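Local coordinates for protein maquette-3 (Escherichia coli, PDB 6Z0C) that has no known natural function, being an artificial four-helix bundle computed in silico, apparently to explore how buried charged networks and ion pairs stabilise a helical core, at residues Q25-I28 against R29-L32; T78-E81 against A82-L86; L163-I166 against K167-E171. All blocks are in the same frame, centred on the assembly; numbering follows the deposited sequence.

Interaction 1 of 3, residues Q25-I28 against R29-L32; sequences QQLI and RELL
The guanidinium of Arg29 is contacted on one face by backbone atoms of the preceding turn and at its edge by the amide of Gln26. Gln25 O sits above the centre of that face, 3.9 Å from Arg29 CZ, while Gln26 N lies above the same face, offset toward its rim. Gln26 OE1 comes in at the edge, in the guanidinium plane, and receives Arg29 NH1 at 2.6 Å with an N-H...O angle of 156°. Arg29 NE adds a weak second bond to the same oxygen at 3.2 Å, a lopsided fork that should limit rotation of the guanidinium. The amide and guanidinium planes are nevertheless steeply inclined to each other, by 61°. Arg29 reaches the amide because its chain bends at chi3 and folds back along the helix toward its start; the bend of Gln26 at chi2 (59°) turns its amide along the helix, with OE1 facing Arg29 and NE2 facing Glu30. Gln26 NE2 points almost straight at Glu30 OE1, but at 3.4 Å the bond is weak. One glutamine thus bridges, firmly on one side and weakly on the other, a basic and an acidic side chain on the exposed side of the helix. On the side facing helix 52-99 Ile28 and Leu32 lie alongside each other, pointing the same way, with Ile28 CG2 3.8 Å from Leu32 CD1. Ordinary i to i+4 helix bonds run beneath, including Leu31 N to Leu27 O at 2.9 Å. Two helices cover this part of helix 4-48. From helix 52-99, Gln76 touches both Gln25 and Ile28, Ala79 touches Gln25, and Leu72 touches Leu32; from helix 152-194, Leu172 meets both Leu27 and Leu31, Leu175 meets Leu27, and Gln168 meets Leu31.

Interaction 2 of 3, residues T78-E81 against A82-L86; sequences TAQE and AQQLL
Gln80 and Gln84, one turn apart, bring their amide ends together although their chains leave the helix along different paths. Gln80 runs out extended, its CG anti to the backbone N (chi1 -174°). Gln84 is also extended beyond CG but starts from the other common helical rotamer, CG beside its own N (chi1 -72°), which lays the chain back over the preceding turn. Its CG consequently rests 3.6 Å from Gln80 O, and the two amides meet nitrogen to nitrogen, Gln80 NE2 to Gln84 NE2, at 3.6 Å. As modelled, two donors face each other and no hydrogen bond joins them; the amide planes are 73° apart. The same pairing of rotamers recurs at Glu81 and Leu85. Glu81 stands straight out, whereas the leucine leans back until its CG is 3.3 Å from Glu81 O. Their side chains come only loosely together, with Glu81 CG 4.3 Å from Leu85 CD1. Ala82 has no chi1 torsion, and its CB lies 3.4 Å from Ala79 O. The hydroxyl of Thr78 is turned to the backbone, hydrogen-bonded to Thr74 O one turn earlier. Main-chain bonds hold the turns in regular alpha-helical spacing, among them Ala82 N to Thr78 O at 3.0 Å. Ala79 and Gln83 meet helix 4-48, while Thr78, Glu81 and Leu85 meet helix 105-144. Ala79, Ala82 and Leu86 are buried, Gln80 and Gln84 exposed, and Gln83 and Glu81 lie at the margins against neighbouring helices, the amphipathic pattern characteristic of a four-helix bundle such as this designed protein.

Interaction 3 of 3, residues L163-I166 against K167-E171; sequences LQVI and KQQRE
Gln164 and Gln168 form an i to i+4 side-chain hydrogen bond on helix 152-194, one of the four long helices of the designed bundle. Gln164 NE2 donates to Gln168 OE1 at 2.7 Å, with a nearly linear N-H...O angle of 169°. The acceptor lies in the amide plane of Gln164, but the nitrogen approaches the Gln168 carbonyl from well to one side, the C=O...N angle being 112°. Gln164 gets there by bending at chi2 (59°), which turns its amide along the helix toward the next turn, while Gln168 is extended beyond CG. The other end of the Gln164 amide meets the aliphatic part of a lysine: Lys167 crosses it at about a right angle, its CD 4.0 Å from Gln164 OE1. On the bundle side Val165 and Gln169 lie alongside each other. Val165 CG1 touches Gln169 OE1 at 3.8 Å, and that oxygen is buried with no polar partner in the model, a probable energetic cost. A third i to i+4 pair combines a branched chain with a charged one: Ile166 CG2 approaches the Arg170 guanidinium obliquely, 3.9 Å from NE of that arginine. Alpha-helical main-chain bonds run beneath the pairs, for example Gln169 N to Val165 O at 3.0 Å. The arginine's charge is answered on the neighbouring helix 105-144, where Arg170 NH2 makes a salt bridge to Glu137 OE1. That helix further contacts this segment through Glu136 against Val165 and Gln169, Ile140 against Ile166 and Leu133 against Arg170. Toward helix 4-48, Gln164 and Val165 meet Ile34, Val165 also meets Ile38, and Gln168 packs on Leu31.

Overall arrangement
All three interactions are local turns of long helices, each mixing buried inner residues with exposed outer ones. Interaction 1 links the other two: Gln25 NE2 touches Ala79 CB of interaction 2 at 3.6 Å, and Leu31 CD2 meets Gln168 CB of interaction 3 at 3.7 Å. Interactions 2 and 3 do not touch; their nearest atoms are about 13 Å apart, on opposite sides of the chain's centre. Both nevertheless pack on helices 4-48 and 105-144. The polar chemistry of the three differs: interaction 1 has an amide between an arginine and, weakly, a glutamate at the surface, interaction 3 an amide-amide bond between its segments, and interaction 2 just backbone bonds.

Interaction 1 of 3, residues Q25-I28 against R29-L32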
ATOM      1  N   GLN A  25      -0.596   7.093  -0.691  1.00 31.30           N
ATOM      2  CA  GLN A  25       0.621   7.876  -0.333  1.00 35.10           C
ATOM      3  C   GLN A  25       0.356   8.701   0.933  1.00 32.25           C
ATOM      4  O   GLN A  25       1.258   8.767   1.795  1.00 33.60           O
ATOM      5  CB  GLN A  25       1.073   8.749  -1.505  1.00 38.37           C
ATOM      6  CG  GLN A  25       1.502   7.932  -2.715  1.00 43.50           C
ATOM      7  CD  GLN A  25       2.726   8.495  -3.392  1.00 49.92           C
ATOM      8  OE1 GLN A  25       2.688   9.576  -3.976  1.00 60.01           O
ATOM      9  NE2 GLN A  25       3.823   7.758  -3.320  1.00 55.17           N
ATOM     10  N   GLN A  26      -0.834   9.296   1.056  1.00 33.05           N
ATOM     11  CA  GLN A  26      -1.217  10.105   2.245  1.00 36.15           C
ATOM     12  C   GLN A  26      -1.299   9.195   3.475  1.00 34.77           C
ATOM     13  O   GLN A  26      -0.813   9.613   4.541  1.00 34.84           O
ATOM     14  CB  GLN A  26      -2.537  10.847   2.022  1.00 39.56           C
ATOM     15  CG  GLN A  26      -2.952  11.720   3.203  1.00 43.85           C
ATOM     16  CD  GLN A  26      -1.926  12.773   3.550  1.00 49.56           C
ATOM     17  OE1 GLN A  26      -1.213  13.286   2.688  1.00 58.32           O
ATOM     18  NE2 GLN A  26      -1.841  13.108   4.827  1.00 56.57           N
ATOM     19  N   LEU A  27      -1.893   8.004   3.345  1.00 33.87           N
ATOM     20  CA  LEU A  27      -2.038   7.060   4.488  1.00 34.27           C
ATOM     21  C   LEU A  27      -0.648   6.576   4.921  1.00 32.67           C
ATOM     22  O   LEU A  27      -0.408   6.501   6.130  1.00 31.60           O
ATOM     23  CB  LEU A  27      -2.966   5.900   4.110  1.00 36.69           C
ATOM     24  CG  LEU A  27      -3.162   4.828   5.184  1.00 38.95           C
ATOM     25  CD1 LEU A  27      -3.482   5.441   6.542  1.00 42.05           C
ATOM     26  CD2 LEU A  27      -4.262   3.853   4.780  1.00 39.92           C
ATOM     27  N   ILE A  28       0.257   6.300   3.977  1.00 33.89           N
ATOM     28  CA  ILE A  28       1.661   5.913   4.303  1.00 33.17           C
ATOM     29  C   ILE A  28       2.322   7.045   5.100  1.00 32.76           C
ATOM     30  O   ILE A  28       3.000   6.737   6.098  1.00 34.19           O
ATOM     31  CB  ILE A  28       2.469   5.551   3.045  1.00 34.52           C
ATOM     32  CG1 ILE A  28       1.981   4.241   2.423  1.00 36.09           C
ATOM     33  CG2 ILE A  28       3.950   5.489   3.380  1.00 36.01           C
ATOM     34  CD1 ILE A  28       2.477   4.007   1.019  1.00 37.82           C
ATOM     35  N   ARG A  29       2.143   8.301   4.682  1.00 33.37           N
ATOM     36  CA  ARG A  29       2.711   9.482   5.392  1.00 35.82           C
ATOM     37  C   ARG A  29       2.178   9.509   6.831  1.00 33.93           C
ATOM     38  O   ARG A  29       2.980   9.747   7.745  1.00 34.29           O
ATOM     39  CB  ARG A  29       2.397  10.785   4.651  1.00 38.20           C
ATOM     40  CG  ARG A  29       3.339  11.079   3.492  1.00 42.72           C
ATOM     41  CD  ARG A  29       3.262  12.527   3.043  1.00 46.99           C
ATOM     42  NE  ARG A  29       1.978  12.804   2.416  1.00 49.61           N
ATOM     43  CZ  ARG A  29       1.678  12.568   1.139  1.00 52.20           C
ATOM     44  NH1 ARG A  29       0.467  12.850   0.690  1.00 52.77           N
ATOM     45  NH2 ARG A  29       2.579  12.059   0.314  1.00 50.64           N
ATOM     46  N   GLU A  30       0.879   9.249   7.023  1.00 34.54           N
ATOM     47  CA  GLU A  30       0.230   9.244   8.364  1.00 36.57           C
ATOM     48  C   GLU A  30       0.795   8.087   9.196  1.00 33.90           C
ATOM     49  O   GLU A  30       1.041   8.294  10.397  1.00 35.95           O
ATOM     50  CB  GLU A  30      -1.292   9.185   8.227  1.00 38.39           C
ATOM     51  CG  GLU A  30      -1.878  10.493   7.723  1.00 45.51           C
ATOM     52  CD  GLU A  30      -3.336  10.465   7.293  1.00 50.56           C
ATOM     53  OE1 GLU A  30      -3.879  11.554   7.009  1.00 58.01           O
ATOM     54  OE2 GLU A  30      -3.921   9.364   7.228  1.00 60.78           O
ATOM     55  N   LEU A  31       1.011   6.923   8.577  1.00 34.21           N
ATOM     56  CA  LEU A  31       1.593   5.727   9.246  1.00 34.88           C
ATOM     57  C   LEU A  31       3.030   6.025   9.679  1.00 33.48           C
ATOM     58  O   LEU A  31       3.398   5.651  10.800  1.00 33.07           O
ATOM     59  CB  LEU A  31       1.555   4.528   8.296  1.00 37.67           C
ATOM     60  CG  LEU A  31       0.333   3.627   8.433  1.00 39.22           C
ATOM     61  CD1 LEU A  31       0.353   2.551   7.363  1.00 42.62           C
ATOM     62  CD2 LEU A  31       0.269   3.003   9.820  1.00 39.39           C
ATOM     63  N   LEU A  32       3.815   6.652   8.806  1.00 33.28           N
ATOM     64  CA  LEU A  32       5.216   7.041   9.111  1.00 32.65           C
ATOM     65  C   LEU A  32       5.235   7.973  10.329  1.00 33.83           C
ATOM     66  O   LEU A  32       6.065   7.746  11.238  1.00 33.88           O
ATOM     67  CB  LEU A  32       5.832   7.696   7.873  1.00 33.68           C
ATOM     68  CG  LEU A  32       6.255   6.722   6.775  1.00 35.76           C
ATOM     69  CD1 LEU A  32       6.488   7.447   5.460  1.00 37.77           C
ATOM     70  CD2 LEU A  32       7.503   5.959   7.189  1.00 38.38           C
TER

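Interaction 2 of 3, residues T78-E81 against A82-L86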
ATOM      1  N   THR A  78       7.280   2.478  -4.177  1.00 38.46           N
ATOM      2  CA  THR A  78       6.440   1.502  -4.925  1.00 38.12           C
ATOM      3  C   THR A  78       5.177   2.202  -5.445  1.00 35.55           C
ATOM      4  O   THR A  78       4.851   2.013  -6.631  1.00 36.69           O
ATOM      5  CB  THR A  78       6.126   0.270  -4.066  1.00 38.02           C
ATOM      6  OG1 THR A  78       7.375  -0.284  -3.652  1.00 39.31           O
ATOM      7  CG2 THR A  78       5.317  -0.777  -4.800  1.00 37.44           C
ATOM      8  N   ALA A  79       4.494   2.983  -4.602  1.00 34.87           N
ATOM      9  CA  ALA A  79       3.260   3.724  -4.961  1.00 36.31           C
ATOM     10  C   ALA A  79       3.574   4.745  -6.063  1.00 35.91           C
ATOM     11  O   ALA A  79       2.751   4.891  -6.983  1.00 34.62           O
ATOM     12  CB  ALA A  79       2.665   4.383  -3.741  1.00 36.67           C
ATOM     13  N   GLN A  80       4.731   5.409  -5.976  1.00 36.23           N
ATOM     14  CA  GLN A  80       5.219   6.385  -6.989  1.00 39.34           C
ATOM     15  C   GLN A  80       5.427   5.673  -8.333  1.00 36.83           C
ATOM     16  O   GLN A  80       4.971   6.209  -9.357  1.00 35.33           O
ATOM     17  CB  GLN A  80       6.512   7.041  -6.504  1.00 44.76           C
ATOM     18  CG  GLN A  80       7.004   8.163  -7.405  1.00 49.14           C
ATOM     19  CD  GLN A  80       8.228   8.835  -6.834  1.00 57.37           C
ATOM     20  OE1 GLN A  80       8.287   9.160  -5.649  1.00 67.75           O
ATOM     21  NE2 GLN A  80       9.224   9.044  -7.681  1.00 63.69           N
ATOM     22  N   GLU A  81       6.088   4.512  -8.323  1.00 35.67           N
ATOM     23  CA  GLU A  81       6.371   3.692  -9.534  1.00 37.23           C
ATOM     24  C   GLU A  81       5.042   3.276 -10.186  1.00 34.52           C
ATOM     25  O   GLU A  81       4.938   3.346 -11.424  1.00 32.37           O
ATOM     26  CB  GLU A  81       7.234   2.492  -9.143  1.00 40.69           C
ATOM     27  CG  GLU A  81       7.683   1.637 -10.314  1.00 45.56           C
ATOM     28  CD  GLU A  81       8.528   0.437  -9.921  1.00 50.68           C
ATOM     29  OE1 GLU A  81       9.136   0.470  -8.829  1.00 56.01           O
ATOM     30  OE2 GLU A  81       8.573  -0.532 -10.704  1.00 56.63           O
ATOM     31  N   ALA A  82       4.054   2.880  -9.382  1.00 32.25           N
ATOM     32  CA  ALA A  82       2.688   2.538  -9.846  1.00 31.78           C
ATOM     33  C   ALA A  82       2.056   3.754 -10.535  1.00 32.05           C
ATOM     34  O   ALA A  82       1.418   3.570 -11.574  1.00 31.65           O
ATOM     35  CB  ALA A  82       1.847   2.052  -8.691  1.00 32.51           C
ATOM     36  N   GLN A  83       2.232   4.955  -9.976  1.00 34.68           N
ATOM     37  CA  GLN A  83       1.637   6.205 -10.526  1.00 37.85           C
ATOM     38  C   GLN A  83       2.241   6.473 -11.912  1.00 36.85           C
ATOM     39  O   GLN A  83       1.476   6.839 -12.826  1.00 32.70           O
ATOM     40  CB  GLN A  83       1.827   7.371  -9.550  1.00 43.73           C
ATOM     41  CG  GLN A  83       0.691   8.389  -9.596  1.00 50.60           C
ATOM     42  CD  GLN A  83       0.203   8.820  -8.232  1.00 55.09           C
ATOM     43  OE1 GLN A  83      -1.000   8.840  -7.965  1.00 51.59           O
ATOM     44  NE2 GLN A  83       1.135   9.176  -7.358  1.00 57.62           N
ATOM     45  N   GLN A  84       3.554   6.260 -12.063  1.00 37.66           N
ATOM     46  CA  GLN A  84       4.299   6.441 -13.341  1.00 37.37           C
ATOM     47  C   GLN A  84       3.803   5.415 -14.370  1.00 34.53           C
ATOM     48  O   GLN A  84       3.525   5.816 -15.516  1.00 32.15           O
ATOM     49  CB  GLN A  84       5.807   6.336 -13.094  1.00 40.47           C
ATOM     50  CG  GLN A  84       6.373   7.542 -12.355  1.00 47.44           C
ATOM     51  CD  GLN A  84       7.727   7.295 -11.730  1.00 54.02           C
ATOM     52  OE1 GLN A  84       8.292   6.205 -11.820  1.00 59.34           O
ATOM     53  NE2 GLN A  84       8.260   8.320 -11.082  1.00 54.57           N
ATOM     54  N   LEU A  85       3.676   4.144 -13.978  1.00 32.41           N
ATOM     55  CA  LEU A  85       3.165   3.058 -14.862  1.00 33.13           C
ATOM     56  C   LEU A  85       1.712   3.346 -15.255  1.00 31.26           C
ATOM     57  O   LEU A  85       1.350   3.070 -16.411  1.00 30.56           O
ATOM     58  CB  LEU A  85       3.282   1.710 -14.147  1.00 33.07           C
ATOM     59  CG  LEU A  85       4.705   1.202 -13.923  1.00 37.38           C
ATOM     60  CD1 LEU A  85       4.697  -0.004 -12.997  1.00 38.39           C
ATOM     61  CD2 LEU A  85       5.385   0.856 -15.241  1.00 39.60           C
ATOM     62  N   LEU A  86       0.912   3.898 -14.338  1.00 31.20           N
ATOM     63  CA  LEU A  86      -0.515   4.228 -14.592  1.00 31.92           C
ATOM     64  C   LEU A  86      -0.628   5.295 -15.696  1.00 32.10           C
ATOM     65  O   LEU A  86      -1.535   5.180 -16.534  1.00 31.09           O
ATOM     66  CB  LEU A  86      -1.163   4.694 -13.287  1.00 33.40           C
ATOM     67  CG  LEU A  86      -2.661   4.978 -13.356  1.00 35.21           C
ATOM     68  CD1 LEU A  86      -3.442   3.752 -13.811  1.00 34.83           C
ATOM     69  CD2 LEU A  86      -3.169   5.464 -12.011  1.00 35.24           C
TER

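Interaction 3 of 3, residues L163-I166 against K167-E171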
ATOM      1  N   LEU A 163      -2.501  -0.091  18.797  1.00 33.27           N
ATOM      2  CA  LEU A 163      -3.877  -0.447  18.362  1.00 38.50           C
ATOM      3  C   LEU A 163      -4.339   0.499  17.241  1.00 39.34           C
ATOM      4  O   LEU A 163      -4.996   0.011  16.294  1.00 39.80           O
ATOM      5  CB  LEU A 163      -4.815  -0.421  19.572  1.00 40.56           C
ATOM      6  CG  LEU A 163      -4.605  -1.555  20.576  1.00 40.28           C
ATOM      7  CD1 LEU A 163      -5.400  -1.313  21.847  1.00 40.83           C
ATOM      8  CD2 LEU A 163      -4.975  -2.901  19.970  1.00 41.57           C
ATOM      9  N   GLN A 164      -3.990   1.788  17.315  1.00 41.75           N
ATOM     10  CA  GLN A 164      -4.322   2.791  16.262  1.00 43.49           C
ATOM     11  C   GLN A 164      -3.509   2.487  14.997  1.00 41.97           C
ATOM     12  O   GLN A 164      -4.087   2.586  13.896  1.00 45.94           O
ATOM     13  CB  GLN A 164      -4.073   4.223  16.750  1.00 46.76           C
ATOM     14  CG  GLN A 164      -4.145   5.270  15.645  1.00 51.91           C
ATOM     15  CD  GLN A 164      -5.482   5.307  14.942  1.00 56.18           C
ATOM     16  OE1 GLN A 164      -6.520   4.994  15.518  1.00 65.90           O
ATOM     17  NE2 GLN A 164      -5.465   5.705  13.680  1.00 62.29           N
ATOM     18  N   VAL A 165      -2.225   2.147  15.144  1.00 39.81           N
ATOM     19  CA  VAL A 165      -1.325   1.770  14.011  1.00 41.92           C
ATOM     20  C   VAL A 165      -1.964   0.612  13.239  1.00 37.67           C
ATOM     21  O   VAL A 165      -1.992   0.669  11.997  1.00 37.38           O
ATOM     22  CB  VAL A 165       0.094   1.401  14.489  1.00 41.93           C
ATOM     23  CG1 VAL A 165       0.845   0.565  13.460  1.00 42.99           C
ATOM     24  CG2 VAL A 165       0.899   2.637  14.842  1.00 42.87           C
ATOM     25  N   ILE A 166      -2.452  -0.406  13.949  1.00 36.30           N
ATOM     26  CA  ILE A 166      -3.017  -1.633  13.316  1.00 36.48           C
ATOM     27  C   ILE A 166      -4.271  -1.255  12.519  1.00 33.65           C
ATOM     28  O   ILE A 166      -4.406  -1.758  11.393  1.00 33.70           O
ATOM     29  CB  ILE A 166      -3.257  -2.741  14.359  1.00 38.05           C
ATOM     30  CG1 ILE A 166      -1.948  -3.481  14.641  1.00 41.74           C
ATOM     31  CG2 ILE A 166      -4.360  -3.689  13.914  1.00 42.14           C
ATOM     32  CD1 ILE A 166      -1.992  -4.366  15.852  1.00 45.01           C
ATOM     33  N   LYS A 167      -5.135  -0.388  13.059  1.00 35.66           N
ATOM     34  CA  LYS A 167      -6.352   0.103  12.351  1.00 37.31           C
ATOM     35  C   LYS A 167      -5.947   0.704  11.000  1.00 35.33           C
ATOM     36  O   LYS A 167      -6.612   0.389   9.992  1.00 34.40           O
ATOM     37  CB  LYS A 167      -7.105   1.165  13.157  1.00 41.60           C
ATOM     38  CG  LYS A 167      -7.983   0.642  14.283  1.00 48.24           C
ATOM     39  CD  LYS A 167      -8.830   1.727  14.919  1.00 53.06           C
ATOM     40  CE  LYS A 167      -9.716   1.226  16.040  1.00 58.43           C
ATOM     41  NZ  LYS A 167      -8.944   0.993  17.279  1.00 63.17           N
ATOM     42  N   GLN A 168      -4.906   1.543  10.992  1.00 34.29           N
ATOM     43  CA  GLN A 168      -4.413   2.250   9.778  1.00 35.06           C
ATOM     44  C   GLN A 168      -3.796   1.249   8.791  1.00 32.65           C
ATOM     45  O   GLN A 168      -3.992   1.435   7.578  1.00 31.92           O
ATOM     46  CB  GLN A 168      -3.416   3.339  10.167  1.00 38.04           C
ATOM     47  CG  GLN A 168      -4.057   4.481  10.942  1.00 43.38           C
ATOM     48  CD  GLN A 168      -3.069   5.555  11.328  1.00 48.79           C
ATOM     49  OE1 GLN A 168      -3.087   6.066  12.444  1.00 59.56           O
ATOM     50  NE2 GLN A 168      -2.187   5.905  10.409  1.00 51.67           N
ATOM     51  N   GLN A 169      -3.078   0.230   9.270  1.00 31.98           N
ATOM     52  CA  GLN A 169      -2.460  -0.791   8.375  1.00 34.40           C
ATOM     53  C   GLN A 169      -3.558  -1.632   7.708  1.00 31.86           C
ATOM     54  O   GLN A 169      -3.396  -1.958   6.531  1.00 32.87           O
ATOM     55  CB  GLN A 169      -1.431  -1.636   9.124  1.00 36.69           C
ATOM     56  CG  GLN A 169      -0.063  -0.969   9.183  1.00 41.87           C
ATOM     57  CD  GLN A 169       0.830  -1.571  10.238  1.00 45.89           C
ATOM     58  OE1 GLN A 169       0.386  -2.351  11.076  1.00 53.09           O
ATOM     59  NE2 GLN A 169       2.101  -1.212  10.200  1.00 47.98           N
ATOM     60  N   ARG A 170      -4.650  -1.945   8.409  1.00 32.52           N
ATOM     61  CA  ARG A 170      -5.813  -2.660   7.809  1.00 32.61           C
ATOM     62  C   ARG A 170      -6.490  -1.764   6.770  1.00 31.69           C
ATOM     63  O   ARG A 170      -6.967  -2.289   5.750  1.00 34.15           O
ATOM     64  CB  ARG A 170      -6.831  -3.056   8.877  1.00 32.89           C
ATOM     65  CG  ARG A 170      -6.305  -4.095   9.849  1.00 35.09           C
ATOM     66  CD  ARG A 170      -7.438  -4.852  10.497  1.00 37.09           C
ATOM     67  NE  ARG A 170      -6.962  -5.548  11.675  1.00 40.32           N
ATOM     68  CZ  ARG A 170      -6.263  -6.679  11.664  1.00 44.08           C
ATOM     69  NH1 ARG A 170      -5.948  -7.273  10.523  1.00 41.66           N
ATOM     70  NH2 ARG A 170      -5.889  -7.217  12.812  1.00 47.95           N
ATOM     71  N   GLU A 171      -6.560  -0.462   7.045  1.00 32.42           N
ATOM     72  CA  GLU A 171      -7.118   0.545   6.106  1.00 34.16           C
ATOM     73  C   GLU A 171      -6.254   0.545   4.838  1.00 31.50           C
ATOM     74  O   GLU A 171      -6.824   0.541   3.734  1.00 30.14           O
ATOM     75  CB  GLU A 171      -7.180   1.914   6.788  1.00 39.88           C
ATOM     76  CG  GLU A 171      -8.389   2.735   6.392  1.00 47.59           C
ATOM     77  CD  GLU A 171      -9.728   2.089   6.709  1.00 50.52           C
ATOM     78  OE1 GLU A 171     -10.049   1.940   7.907  1.00 56.73           O
ATOM     79  OE2 GLU A 171     -10.439   1.724   5.757  1.00 55.13           O
TER